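Local structure of ThiS/MoaD family protein (Amycolatopsis orientalis, 4N6E) at residues B[4-9]-B[78-83]. The protein probably serves as a small ubiquitin-like sulfur carrier (CysO) that delivers sulfur to the thiosugar synthase BexX in 2-thiosugar biosynthesis. Numbering follows the deposited sequence.
Sequences TVSIPT and GDTLTI
T4 and T80, V5 and L81, and S6 and T82 are paired in register where strand 4-6 runs parallel to strand 80-83, their axes 4.7 Å apart. The contact is a worked example of how the ubiquitin-like (beta-grasp) fold joins its first and last strands side by side in the middle of a mixed sheet. The backbone ladder is parallel: T4 O accepts from L81 N at 3.0 Å, and the same residue's carbonyl, L81 O, receives S6 N at 2.9 Å, so L81 bridges T4 and S6, the usual parallel pattern. The two outer bonds, T4 N to D79 O and I83 N to S6 O, are weak. T4 O and L81 O are also each approached by a CA-H group, from T80 and V5 respectively.

T80 can be followed outward. Its CB sits 3.9 Å from T4 O, and the chain then forks: methyl CG2 turns back to the same carbonyl oxygen, while OG1, swung beside its own backbone N (chi1 -61°), lies 3.4 Å from the methyl CG2 of T4. The two threonines stand side by side and point the same way. On the other face V5 CG1 meets L81 CD2 at 4.2 Å, and both residues rest on I31 of helix 28-38, within the hydrophobic core. Past the strand, the P8 ring crosses the I83 side chain obliquely, with CD 3.9 Å from I83 CB and CG and CD both near I83 O; a polar side chain from a chain of another protein also packs on P8.

Chemically, then, backbone amides and carbonyls supply the polar bonding between these segments, while side chains add carbon contacts, aliphatic toward the helix and mixed with a hydroxyl on the threonine face.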
loop_
_atom_site.group_PDB
_atom_site.type_symbol
_atom_site.label_atom_id
_atom_site.label_comp_id
_atom_site.label_asym_id
_atom_site.label_seq_id
_atom_site.Cartn_x
_atom_site.Cartn_y
_atom_site.Cartn_z
ATOM N N THR B 4 52.627 0.779 15.094
ATOM C CA THR B 4 51.630 1.707 14.551
ATOM C C THR B 4 50.195 1.143 14.715
ATOM O O THR B 4 49.879 0.057 14.229
ATOM C CB THR B 4 51.961 2.122 13.090
ATOM O OG1 THR B 4 50.938 2.993 12.588
ATOM C CG2 THR B 4 52.130 0.907 12.150
ATOM N N VAL B 5 49.345 1.896 15.418
ATOM C CA VAL B 5 47.997 1.455 15.803
ATOM C C VAL B 5 46.918 2.213 15.026
ATOM O O VAL B 5 46.817 3.420 15.163
ATOM C CB VAL B 5 47.766 1.708 17.306
ATOM C CG1 VAL B 5 46.338 1.385 17.719
ATOM C CG2 VAL B 5 48.749 0.901 18.135
ATOM N N SER B 6 46.100 1.507 14.239
ATOM C CA SER B 6 45.005 2.137 13.474
ATOM C C SER B 6 43.712 2.309 14.289
ATOM O O SER B 6 43.139 1.333 14.789
ATOM C CB SER B 6 44.702 1.335 12.212
ATOM O OG SER B 6 45.814 1.347 11.335
ATOM N N ILE B 7 43.252 3.554 14.410
ATOM C CA ILE B 7 42.007 3.850 15.118
ATOM C C ILE B 7 40.894 3.957 14.083
ATOM O O ILE B 7 41.096 4.579 13.037
ATOM C CB ILE B 7 42.076 5.179 15.903
ATOM C CG1 ILE B 7 43.439 5.349 16.582
ATOM C CG2 ILE B 7 40.957 5.256 16.938
ATOM C CD1 ILE B 7 43.819 4.223 17.524
ATOM N N PRO B 8 39.728 3.342 14.353
ATOM C CA PRO B 8 38.568 3.566 13.493
ATOM C C PRO B 8 37.862 4.907 13.784
ATOM O O PRO B 8 37.730 5.319 14.948
ATOM C CB PRO B 8 37.658 2.387 13.826
ATOM C CG PRO B 8 37.957 2.103 15.250
ATOM C CD PRO B 8 39.429 2.375 15.422
ATOM N N THR B 9 37.411 5.557 12.711
ATOM C CA THR B 9 36.770 6.874 12.754
ATOM C C THR B 9 35.964 7.125 14.020
ATOM O O THR B 9 36.109 8.166 14.673
ATOM C CB THR B 9 35.861 7.065 11.523
ATOM O OG1 THR B 9 36.631 6.853 10.330
ATOM C CG2 THR B 9 35.262 8.476 11.482
ATOM N N GLY B 78 57.339 -2.785 15.035
ATOM C CA GLY B 78 57.055 -2.635 13.601
ATOM C C GLY B 78 55.732 -3.260 13.176
ATOM O O GLY B 78 55.304 -3.092 12.031
ATOM N N ASP B 79 55.090 -3.986 14.096
ATOM C CA ASP B 79 53.772 -4.571 13.850
ATOM C C ASP B 79 52.717 -3.473 13.736
ATOM O O ASP B 79 52.852 -2.411 14.345
ATOM C CB ASP B 79 53.377 -5.536 14.987
ATOM C CG ASP B 79 54.056 -6.908 14.883
ATOM O OD1 ASP B 79 54.640 -7.243 13.832
ATOM O OD2 ASP B 79 53.984 -7.673 15.867
ATOM N N THR B 80 51.681 -3.734 12.939
ATOM C CA THR B 80 50.497 -2.869 12.871
ATOM C C THR B 80 49.352 -3.511 13.650
ATOM O O THR B 80 49.083 -4.703 13.491
ATOM C CB THR B 80 50.035 -2.642 11.418
ATOM O OG1 THR B 80 51.078 -1.994 10.681
ATOM C CG2 THR B 80 48.769 -1.767 11.370
ATOM N N LEU B 81 48.674 -2.715 14.471
ATOM C CA LEU B 81 47.579 -3.204 15.296
ATOM C C LEU B 81 46.277 -2.461 14.951
ATOM O O LEU B 81 46.156 -1.251 15.186
ATOM C CB LEU B 81 47.934 -3.045 16.775
ATOM C CG LEU B 81 47.013 -3.739 17.790
ATOM C CD1 LEU B 81 47.815 -4.437 18.876
ATOM C CD2 LEU B 81 46.007 -2.782 18.423
ATOM N N THR B 82 45.309 -3.193 14.388
ATOM C CA THR B 82 44.051 -2.604 13.949
ATOM C C THR B 82 42.920 -2.898 14.918
ATOM O O THR B 82 42.752 -4.031 15.339
ATOM C CB THR B 82 43.624 -3.139 12.580
ATOM O OG1 THR B 82 44.737 -3.124 11.683
ATOM C CG2 THR B 82 42.511 -2.284 12.011
ATOM N N ILE B 83 42.139 -1.868 15.239
ATOM C CA ILE B 83 40.910 -2.001 16.021
ATOM C C ILE B 83 39.700 -1.915 15.096
ATOM O O ILE B 83 39.536 -0.949 14.362
ATOM C CB ILE B 83 40.793 -0.904 17.081
ATOM C CG1 ILE B 83 42.082 -0.825 17.900
ATOM C CG2 ILE B 83 39.590 -1.176 17.976
ATOM C CD1 ILE B 83 42.071 0.222 19.000
#